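Local coordinates for protein novel immune-type receptor 11 (Ictalurus punctatus, PDB 2QTE) that probably takes part in allogeneic recognition by immune cells through an extracellular domain built as a variable-type immunoglobulin beta sandwich, at residues 7-12 with 18-23; 32-37 with 67-72; 41-46 with 90-95. The protein carries 1 engineered substitution. One frame throughout, in Å; residues are numbered along the deposited sequence.

Contact 1 of 3, residues 7-12 with 18-23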
loop_
_atom_site.group_PDB
_atom_site.type_symbol
_atom_site.label_atom_id
_atom_site.label_comp_id
_atom_site.label_asym_id
_atom_site.label_seq_id
_atom_site.Cartn_x
_atom_site.Cartn_y
_atom_site.Cartn_z
ATOM N N HIS A 7 -0.387 12.378 -6.856
ATOM C CA HIS A 7 -0.532 13.115 -8.100
ATOM C C HIS A 7 -1.704 12.497 -8.872
ATOM O O HIS A 7 -1.859 11.300 -8.839
ATOM C CB HIS A 7 0.752 12.923 -8.901
ATOM C CG HIS A 7 1.940 13.656 -8.343
ATOM N ND1 HIS A 7 3.007 13.009 -7.743
ATOM C CD2 HIS A 7 2.235 14.982 -8.314
ATOM C CE1 HIS A 7 3.903 13.908 -7.365
ATOM N NE2 HIS A 7 3.458 15.110 -7.695
ATOM N N VAL A 8 -2.552 13.304 -9.516
ATOM C CA VAL A 8 -3.628 12.757 -10.335
ATOM C C VAL A 8 -3.268 12.956 -11.799
ATOM O O VAL A 8 -2.920 14.064 -12.213
ATOM C CB VAL A 8 -5.034 13.339 -10.024
ATOM C CG1 VAL A 8 -6.107 12.588 -10.825
ATOM C CG2 VAL A 8 -5.348 13.254 -8.521
ATOM N N LYS A 9 -3.315 11.872 -12.572
ATOM C CA LYS A 9 -2.934 11.922 -13.984
ATOM C C LYS A 9 -4.097 11.401 -14.796
ATOM O O LYS A 9 -4.556 10.270 -14.583
ATOM C CB LYS A 9 -1.691 11.078 -14.229
ATOM C CG LYS A 9 -0.389 11.801 -13.867
ATOM C CD LYS A 9 0.746 11.500 -14.843
ATOM C CE LYS A 9 2.071 12.153 -14.386
ATOM N NZ LYS A 9 2.370 13.478 -15.035
ATOM N N THR A 10 -4.602 12.254 -15.683
ATOM C CA THR A 10 -5.726 11.910 -16.545
ATOM C C THR A 10 -5.217 11.757 -17.945
ATOM O O THR A 10 -4.605 12.661 -18.479
ATOM C CB THR A 10 -6.796 12.990 -16.536
ATOM O OG1 THR A 10 -7.091 13.352 -15.183
ATOM C CG2 THR A 10 -8.053 12.482 -17.216
ATOM N N VAL A 11 -5.453 10.591 -18.528
ATOM C CA VAL A 11 -4.905 10.240 -19.814
ATOM C C VAL A 11 -6.022 9.668 -20.690
ATOM O O VAL A 11 -7.042 9.211 -20.173
ATOM C CB VAL A 11 -3.748 9.194 -19.690
ATOM C CG1 VAL A 11 -2.610 9.712 -18.785
ATOM C CG2 VAL A 11 -4.273 7.822 -19.204
ATOM N N LYS A 12 -5.826 9.713 -22.013
ATOM C CA LYS A 12 -6.673 8.957 -22.954
ATOM C C LYS A 12 -6.018 7.623 -23.394
ATOM O O LYS A 12 -4.789 7.473 -23.342
ATOM C CB LYS A 12 -6.967 9.816 -24.182
ATOM C CG LYS A 12 -7.497 11.204 -23.825
ATOM C CD LYS A 12 -7.647 12.097 -25.010
ATOM C CE LYS A 12 -8.667 13.231 -24.697
ATOM N NZ LYS A 12 -7.972 14.366 -24.033
ATOM N N THR A 18 4.317 8.933 -17.831
ATOM C CA THR A 18 5.368 8.672 -16.818
ATOM C C THR A 18 4.913 9.070 -15.422
ATOM O O THR A 18 4.467 10.186 -15.227
ATOM C CB THR A 18 6.611 9.432 -17.199
ATOM O OG1 THR A 18 7.068 8.920 -18.465
ATOM C CG2 THR A 18 7.700 9.301 -16.121
ATOM N N MET A 19 4.961 8.139 -14.470
ATOM C CA MET A 19 4.669 8.469 -13.069
ATOM C C MET A 19 5.995 8.483 -12.316
ATOM O O MET A 19 6.787 7.574 -12.421
ATOM C CB MET A 19 3.687 7.476 -12.461
ATOM C CG MET A 19 2.469 7.333 -13.273
ATOM S SD MET A 19 1.275 6.097 -12.770
ATOM C CE MET A 19 1.858 4.608 -13.620
ATOM N N GLU A 20 6.210 9.526 -11.545
ATOM C CA GLU A 20 7.499 9.862 -11.006
ATOM C C GLU A 20 7.697 9.408 -9.557
ATOM O O GLU A 20 6.755 9.372 -8.786
ATOM C CB GLU A 20 7.638 11.374 -11.066
ATOM C CG GLU A 20 7.984 11.935 -12.445
ATOM C CD GLU A 20 6.785 12.471 -13.194
ATOM O OE1 GLU A 20 6.878 12.617 -14.445
ATOM O OE2 GLU A 20 5.749 12.752 -12.540
ATOM N N CYS A 21 8.920 9.033 -9.212
ATOM C CA CYS A 21 9.306 8.787 -7.838
ATOM C C CYS A 21 10.769 9.210 -7.736
ATOM O O CYS A 21 11.581 8.761 -8.529
ATOM C CB CYS A 21 9.180 7.314 -7.507
ATOM S SG CYS A 21 9.712 6.827 -5.832
ATOM N N SER A 22 11.110 10.073 -6.781
ATOM C CA SER A 22 12.509 10.511 -6.647
ATOM C C SER A 22 13.366 9.492 -5.899
ATOM O O SER A 22 12.876 8.706 -5.079
ATOM C CB SER A 22 12.611 11.925 -6.056
ATOM O OG SER A 22 13.971 12.338 -5.896
ATOM N N MET A 23 14.655 9.508 -6.206
ATOM C CA MET A 23 15.623 8.558 -5.690
ATOM C C MET A 23 16.472 9.238 -4.608
ATOM O O MET A 23 17.030 8.572 -3.725
ATOM C CB MET A 23 16.519 8.088 -6.855
ATOM C CG MET A 23 17.343 6.863 -6.611
ATOM S SD MET A 23 16.311 5.413 -6.638
ATOM C CE MET A 23 16.604 4.747 -8.275
#
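Lys9 meets Thr18 and Glu20 between two backbones that share no hydrogen bond; their closest alpha carbons, Lys9 CA and Met19 CA, are 8.4 Å apart. That spacing is well beyond paired neighbouring strands, and the contact is made by side chains that bridge it, with the lysine reaching the backbone carbonyl of Thr18. Lys9 does most of the reaching. Its CG stands anti to the carbonyl carbon (chi1 -81°), and further bends at chi2 and chi4 bring the end of the chain up to that carbonyl oxygen. The closest approach is made by carbon: Lys9 CE lies 3.2 Å from Thr18 O, whereas Lys9 NZ is 3.9 Å from the same oxygen and forms no hydrogen bond with it. Glu20, bent at chi2 (99°), crosses the lysine chain at about a right angle. Its carboxylate stays at a distance, with Lys9 NZ and Glu20 OE2 4.3 Å apart, so this is an attraction between opposite charges that falls short of a salt bridge. With an alanine in place of Lys9, Glu20 would probably be left without this nearby positive charge and a gap would open beside Thr18 O. The polar end of Thr18 turns elsewhere, its OG1 being hydrogen-bonded to Asn79 OD1. This surface contact lies at the flank of the immunoglobulin sandwich, where the two sheets come together. Strand 7-10 is an outermost strand of one sheet, bonded through its backbone to the parallel strand 100-110 at Arg108 and Gln110; strand 17-19 is an edge of the other, beside strand 76-80, onto which Met19 packs at Leu78 and Ile80.

Contact 2 of 3, residues 32-37 with 67-72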
loop_
_atom_site.group_PDB
_atom_site.type_symbol
_atom_site.label_atom_id
_atom_site.label_comp_id
_atom_site.label_asym_id
_atom_site.label_seq_id
_atom_site.Cartn_x
_atom_site.Cartn_y
_atom_site.Cartn_z
ATOM N N LEU A 32 13.454 -0.682 -2.661
ATOM C CA LEU A 32 12.602 0.294 -3.295
ATOM C C LEU A 32 11.821 -0.325 -4.466
ATOM O O LEU A 32 12.368 -1.148 -5.225
ATOM C CB LEU A 32 13.441 1.463 -3.739
ATOM C CG LEU A 32 12.777 2.581 -4.487
ATOM C CD1 LEU A 32 11.904 3.440 -3.579
ATOM C CD2 LEU A 32 13.869 3.399 -5.126
ATOM N N ALA A 33 10.537 0.034 -4.562
ATOM C CA ALA A 33 9.635 -0.646 -5.465
ATOM C C ALA A 33 8.395 0.176 -5.687
ATOM O O ALA A 33 8.043 1.020 -4.857
ATOM C CB ALA A 33 9.234 -2.023 -4.862
ATOM N N TRP A 34 7.683 -0.106 -6.778
ATOM C CA TRP A 34 6.427 0.526 -7.033
ATOM C C TRP A 34 5.382 -0.525 -6.738
ATOM O O TRP A 34 5.576 -1.701 -7.046
ATOM C CB TRP A 34 6.309 0.902 -8.524
ATOM C CG TRP A 34 6.872 2.234 -8.918
ATOM C CD1 TRP A 34 8.083 2.480 -9.468
ATOM C CD2 TRP A 34 6.205 3.510 -8.813
ATOM N NE1 TRP A 34 8.234 3.843 -9.699
ATOM C CE2 TRP A 34 7.094 4.487 -9.297
ATOM C CE3 TRP A 34 4.955 3.911 -8.345
ATOM C CZ2 TRP A 34 6.757 5.824 -9.364
ATOM C CZ3 TRP A 34 4.622 5.249 -8.383
ATOM C CH2 TRP A 34 5.530 6.194 -8.866
ATOM N N TYR A 35 4.295 -0.127 -6.091
ATOM C CA TYR A 35 3.216 -1.071 -5.823
ATOM C C TYR A 35 2.074 -0.570 -6.642
ATOM O O TYR A 35 1.977 0.607 -6.847
ATOM C CB TYR A 35 2.841 -1.056 -4.337
ATOM C CG TYR A 35 3.889 -1.737 -3.538
ATOM C CD1 TYR A 35 5.161 -1.159 -3.389
ATOM C CD2 TYR A 35 3.658 -2.973 -2.983
ATOM C CE1 TYR A 35 6.149 -1.808 -2.685
ATOM C CE2 TYR A 35 4.649 -3.641 -2.293
ATOM C CZ TYR A 35 5.882 -3.035 -2.156
ATOM O OH TYR A 35 6.841 -3.692 -1.476
ATOM N N ARG A 36 1.176 -1.463 -7.042
ATOM C CA ARG A 36 0.066 -1.079 -7.878
ATOM C C ARG A 36 -1.224 -1.584 -7.226
ATOM O O ARG A 36 -1.269 -2.749 -6.776
ATOM C CB ARG A 36 0.256 -1.735 -9.246
ATOM C CG ARG A 36 -0.859 -1.534 -10.239
ATOM C CD ARG A 36 -0.543 -2.356 -11.535
ATOM N NE ARG A 36 -1.641 -2.210 -12.503
ATOM C CZ ARG A 36 -1.571 -2.600 -13.778
ATOM N NH1 ARG A 36 -0.479 -3.184 -14.223
ATOM N NH2 ARG A 36 -2.621 -2.431 -14.604
ATOM N N GLN A 37 -2.266 -0.730 -7.181
ATOM C CA GLN A 37 -3.548 -1.160 -6.658
ATOM C C GLN A 37 -4.586 -0.877 -7.716
ATOM O O GLN A 37 -4.840 0.286 -8.010
ATOM C CB GLN A 37 -3.941 -0.348 -5.410
ATOM C CG GLN A 37 -5.199 -0.905 -4.715
ATOM C CD GLN A 37 -5.894 0.101 -3.853
ATOM O OE1 GLN A 37 -5.443 1.236 -3.747
ATOM N NE2 GLN A 37 -7.018 -0.303 -3.242
ATOM N N PHE A 67 5.173 -1.306 -20.285
ATOM C CA PHE A 67 5.798 -0.679 -19.121
ATOM C C PHE A 67 7.307 -0.727 -19.195
ATOM O O PHE A 67 7.883 -1.703 -19.697
ATOM C CB PHE A 67 5.341 -1.339 -17.806
ATOM C CG PHE A 67 3.856 -1.112 -17.491
ATOM C CD1 PHE A 67 2.863 -1.720 -18.264
ATOM C CD2 PHE A 67 3.478 -0.313 -16.458
ATOM C CE1 PHE A 67 1.463 -1.495 -17.979
ATOM C CE2 PHE A 67 2.111 -0.087 -16.143
ATOM C CZ PHE A 67 1.110 -0.673 -16.901
ATOM N N SER A 68 7.941 0.309 -18.648
ATOM C CA SER A 68 9.402 0.394 -18.530
ATOM C C SER A 68 9.636 1.344 -17.393
ATOM O O SER A 68 8.681 1.811 -16.764
ATOM C CB SER A 68 10.070 0.933 -19.793
ATOM O OG SER A 68 9.569 2.201 -20.161
ATOM N N MET A 69 10.895 1.590 -17.082
ATOM C CA MET A 69 11.241 2.569 -16.070
ATOM C C MET A 69 12.443 3.356 -16.520
ATOM O O MET A 69 13.216 2.913 -17.366
ATOM C CB MET A 69 11.587 1.877 -14.748
ATOM C CG MET A 69 10.438 1.203 -14.045
ATOM S SD MET A 69 10.687 0.899 -12.286
ATOM C CE MET A 69 10.552 2.586 -11.760
ATOM N N THR A 70 12.564 4.549 -15.954
ATOM C CA THR A 70 13.768 5.336 -16.016
ATOM C C THR A 70 14.390 5.281 -14.632
ATOM O O THR A 70 13.817 5.803 -13.654
ATOM C CB THR A 70 13.379 6.738 -16.440
ATOM O OG1 THR A 70 12.789 6.649 -17.751
ATOM C CG2 THR A 70 14.608 7.693 -16.491
ATOM N N VAL A 71 15.527 4.594 -14.514
ATOM C CA VAL A 71 16.187 4.464 -13.221
ATOM C C VAL A 71 17.591 5.054 -13.321
ATOM O O VAL A 71 18.386 4.622 -14.160
ATOM C CB VAL A 71 16.243 2.999 -12.758
ATOM C CG1 VAL A 71 16.997 2.846 -11.421
ATOM C CG2 VAL A 71 14.777 2.393 -12.708
ATOM N N ASN A 72 17.873 6.052 -12.482
ATOM C CA ASN A 72 19.210 6.613 -12.353
ATOM C C ASN A 72 19.497 7.103 -10.905
ATOM O O ASN A 72 18.849 6.657 -9.969
ATOM C CB ASN A 72 19.476 7.692 -13.415
ATOM C CG ASN A 72 18.502 8.867 -13.369
ATOM O OD1 ASN A 72 18.201 9.428 -12.307
ATOM N ND2 ASN A 72 18.030 9.271 -14.541
#
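The methyl group of Met69 sits at the edge of the Trp34 indole, near the ring plane, and not over a face. Its CE is 3.3 Å from Trp34 NE1 and 3.4 Å from Trp34 CD1, so the methyl is pressed against the corner of the five-membered ring that carries the N-H. A turn at chi3 of Met69 (72°) folds the methyl into this position, and the sulfur comes along as a Met-aromatic contact: Met69 SD is 5.2 Å from the centroid of the five-membered ring, on an oblique line 70° off its normal. The methyl offers the N-H no acceptor; Trp34 NE1 gives its hydrogen bond to Phe76 O, while the ring of Phe76 meets the indole in a nearly parallel plane. Two residues further along strand 32-37 and two back along strand 67-71, Arg36 and Phe67 make a second, looser contact. Arg36 is extended from CG to NE and brings NH1 to 4.0 Å from Phe67 CZ. The guanidinium and ring planes are 30° apart, and the approach is oblique from both sides. Phe67 itself lies edge-to-face with Phe46 and Phe62. The alpha carbons Trp34 CA and Met69 CA are 10.4 Å apart, which fits strands facing each other from opposite sheets of the sandwich. Buried between the sheets and packed on Cys21 of the disulfide, Trp34 matches the core tryptophan of variable-type immunoglobulin domains. No hydrogen bond joins the two strands; the sheets are held here by apolar and Met-aromatic packing and by a guanidinium beside a phenyl ring, the indole N-H being satisfied by Phe76 O and Arg36 NH2 bonded only weakly to Asp86 O.

Contact 3 of 3, residues 41-46 with 90-95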
loop_
_atom_site.group_PDB
_atom_site.type_symbol
_atom_site.label_atom_id
_atom_site.label_comp_id
_atom_site.label_asym_id
_atom_site.label_seq_id
_atom_site.Cartn_x
_atom_site.Cartn_y
_atom_site.Cartn_z
ATOM N N LYS A 41 -9.263 -3.601 -5.119
ATOM C CA LYS A 41 -8.358 -4.736 -4.892
ATOM C C LYS A 41 -7.253 -4.385 -3.873
ATOM O O LYS A 41 -7.000 -3.215 -3.559
ATOM C CB LYS A 41 -7.681 -5.168 -6.200
ATOM C CG LYS A 41 -8.612 -5.585 -7.386
ATOM C CD LYS A 41 -9.602 -6.719 -7.031
ATOM C CE LYS A 41 -10.287 -7.196 -8.318
ATOM N NZ LYS A 41 -10.770 -5.968 -8.975
ATOM N N VAL A 42 -6.615 -5.402 -3.320
ATOM C CA VAL A 42 -5.507 -5.150 -2.414
ATOM C C VAL A 42 -4.302 -4.668 -3.256
ATOM O O VAL A 42 -4.160 -5.155 -4.364
ATOM C CB VAL A 42 -5.198 -6.458 -1.696
ATOM C CG1 VAL A 42 -3.966 -6.350 -0.925
ATOM C CG2 VAL A 42 -6.389 -6.870 -0.798
ATOM N N PRO A 43 -3.401 -3.736 -2.760
ATOM C CA PRO A 43 -2.210 -3.432 -3.560
ATOM C C PRO A 43 -1.175 -4.558 -3.642
ATOM O O PRO A 43 -1.063 -5.359 -2.726
ATOM C CB PRO A 43 -1.520 -2.273 -2.790
ATOM C CG PRO A 43 -2.499 -1.826 -1.815
ATOM C CD PRO A 43 -3.378 -2.970 -1.517
ATOM N N GLN A 44 -0.367 -4.550 -4.701
ATOM C CA GLN A 44 0.638 -5.582 -4.908
ATOM C C GLN A 44 1.939 -4.996 -5.432
ATOM O O GLN A 44 1.904 -4.168 -6.283
ATOM C CB GLN A 44 0.146 -6.491 -6.014
ATOM C CG GLN A 44 -0.297 -7.838 -5.593
ATOM C CD GLN A 44 -0.851 -8.515 -6.785
ATOM O OE1 GLN A 44 -1.949 -8.177 -7.223
ATOM N NE2 GLN A 44 -0.052 -9.391 -7.411
ATOM N N TYR A 45 3.068 -5.519 -4.985
ATOM C CA TYR A 45 4.364 -5.268 -5.599
ATOM C C TYR A 45 4.310 -5.466 -7.114
ATOM O O TYR A 45 3.871 -6.510 -7.608
ATOM C CB TYR A 45 5.419 -6.213 -4.971
ATOM C CG TYR A 45 6.582 -6.601 -5.873
ATOM C CD1 TYR A 45 7.560 -5.682 -6.220
ATOM C CD2 TYR A 45 6.720 -7.901 -6.344
ATOM C CE1 TYR A 45 8.620 -6.063 -7.049
ATOM C CE2 TYR A 45 7.762 -8.274 -7.151
ATOM C CZ TYR A 45 8.704 -7.349 -7.503
ATOM O OH TYR A 45 9.755 -7.741 -8.325
ATOM N N PHE A 46 4.764 -4.436 -7.829
ATOM C CA PHE A 46 4.635 -4.340 -9.273
ATOM C C PHE A 46 5.965 -4.445 -9.948
ATOM O O PHE A 46 6.137 -5.225 -10.889
ATOM C CB PHE A 46 3.931 -3.011 -9.644
ATOM C CG PHE A 46 3.650 -2.857 -11.094
ATOM C CD1 PHE A 46 3.040 -3.874 -11.797
ATOM C CD2 PHE A 46 3.977 -1.681 -11.765
ATOM C CE1 PHE A 46 2.784 -3.735 -13.170
ATOM C CE2 PHE A 46 3.722 -1.532 -13.127
ATOM C CZ PHE A 46 3.105 -2.546 -13.814
ATOM N N GLU A 90 -4.027 2.987 -8.755
ATOM C CA GLU A 90 -3.089 3.824 -7.990
ATOM C C GLU A 90 -1.753 3.112 -7.924
ATOM O O GLU A 90 -1.706 1.880 -7.840
ATOM C CB GLU A 90 -3.649 4.205 -6.605
ATOM C CG GLU A 90 -5.088 4.763 -6.658
ATOM C CD GLU A 90 -5.647 5.279 -5.356
ATOM O OE1 GLU A 90 -5.560 4.582 -4.306
ATOM O OE2 GLU A 90 -6.227 6.383 -5.387
ATOM N N TYR A 91 -0.675 3.903 -7.981
ATOM C CA TYR A 91 0.659 3.393 -7.997
ATOM C C TYR A 91 1.414 4.172 -6.937
ATOM O O TYR A 91 1.472 5.416 -6.986
ATOM C CB TYR A 91 1.336 3.614 -9.372
ATOM C CG TYR A 91 0.670 2.867 -10.535
ATOM C CD1 TYR A 91 -0.550 3.314 -11.088
ATOM C CD2 TYR A 91 1.277 1.744 -11.098
ATOM C CE1 TYR A 91 -1.173 2.606 -12.174
ATOM C CE2 TYR A 91 0.686 1.061 -12.210
ATOM C CZ TYR A 91 -0.521 1.497 -12.727
ATOM O OH TYR A 91 -1.077 0.803 -13.804
ATOM N N PHE A 92 2.001 3.426 -6.020
ATOM C CA PHE A 92 2.664 3.988 -4.849
ATOM C C PHE A 92 4.134 3.579 -4.915
ATOM O O PHE A 92 4.441 2.417 -5.140
ATOM C CB PHE A 92 2.080 3.382 -3.551
ATOM C CG PHE A 92 0.584 3.337 -3.490
ATOM C CD1 PHE A 92 -0.174 4.525 -3.560
ATOM C CD2 PHE A 92 -0.077 2.115 -3.370
ATOM C CE1 PHE A 92 -1.552 4.514 -3.484
ATOM C CE2 PHE A 92 -1.526 2.060 -3.339
ATOM C CZ PHE A 92 -2.262 3.263 -3.365
ATOM N N CYS A 93 5.034 4.524 -4.690
ATOM C CA CYS A 93 6.443 4.252 -4.648
ATOM C C CYS A 93 6.833 4.221 -3.192
ATOM O O CYS A 93 6.546 5.127 -2.460
ATOM C CB CYS A 93 7.205 5.348 -5.380
ATOM S SG CYS A 93 8.915 4.989 -5.618
ATOM N N GLY A 94 7.475 3.163 -2.772
ATOM C CA GLY A 94 7.859 3.021 -1.396
ATOM C C GLY A 94 9.108 2.231 -1.162
ATOM O O GLY A 94 9.580 1.457 -2.010
ATOM N N GLU A 95 9.629 2.393 0.035
ATOM C CA GLU A 95 10.841 1.713 0.434
ATOM C C GLU A 95 10.611 0.910 1.718
ATOM O O GLU A 95 10.112 1.467 2.682
ATOM C CB GLU A 95 11.902 2.795 0.651
ATOM C CG GLU A 95 13.269 2.243 0.742
ATOM C CD GLU A 95 14.297 3.248 1.206
ATOM O OE1 GLU A 95 14.151 4.457 0.939
ATOM O OE2 GLU A 95 15.256 2.786 1.840
#
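Phe46 and Tyr91 form the aromatic part of this contact, an offset edge-to-face pair in which the edge of Tyr91 is turned toward the face of Phe46. Two measures support that geometry: the ring centroids are 6.0 Å apart and the planes stand at 69°. The closest approach is 4.1 Å, between Phe46 CE2 and Tyr91 CE2. Phe46 reaches the tyrosine because its CG is anti to the backbone N (chi1 -175°), and it also has edge-to-face partners in Phe58, Phe62 and Phe67. The aliphatic part joins Pro43 to Phe92: Pro43 CG lies 4.3 Å from Phe92 CE2, at the ring edge and near its plane. This pair belongs to the dimer interface, since Pro43 also packs on Phe92 of the second subunit. Hydrogen bonds play no part between the two segments, which lead into or lie on strands 44-49 and 89-97 of one sheet, with strand 32-37 between them. The hydroxyl of Tyr91 is engaged within its own part of the chain, bonded to Asp87 O four residues earlier, a tyrosine corner of the kind known from immunoglobulin domains. Between the two segments the chemistry is therefore apolar, yet divided by location: Phe46 and Tyr91 join the aromatic core between the sheets, while Pro43 and Phe92 give the sheet a hydrophobic patch on which the two subunits meet.

In the fold
All three contacts belong to one variable-type immunoglobulin sandwich, and the disulfide ties two of them directly: Cys21 SG of contact 1 and Cys93 SG of contact 3 are 2.0 Å apart, although the contact centres are about 14 Å from each other. Contact 2 lies deepest, its centre about 3 Å from that of the chain, and its tryptophan packs on the disulfide, with Cys21 CB 3.4 Å from Trp34 CZ2. Contacts 2 and 3, centres about 10 Å apart, meet in one sheet, where strand 32-37 lies between strands 44-49 and 89-97; Tyr35 N and Phe92 O, 2.7 Å apart, probably form a hydrogen bond. Both also touch the second subunit, whereas contact 1 stays clear of it.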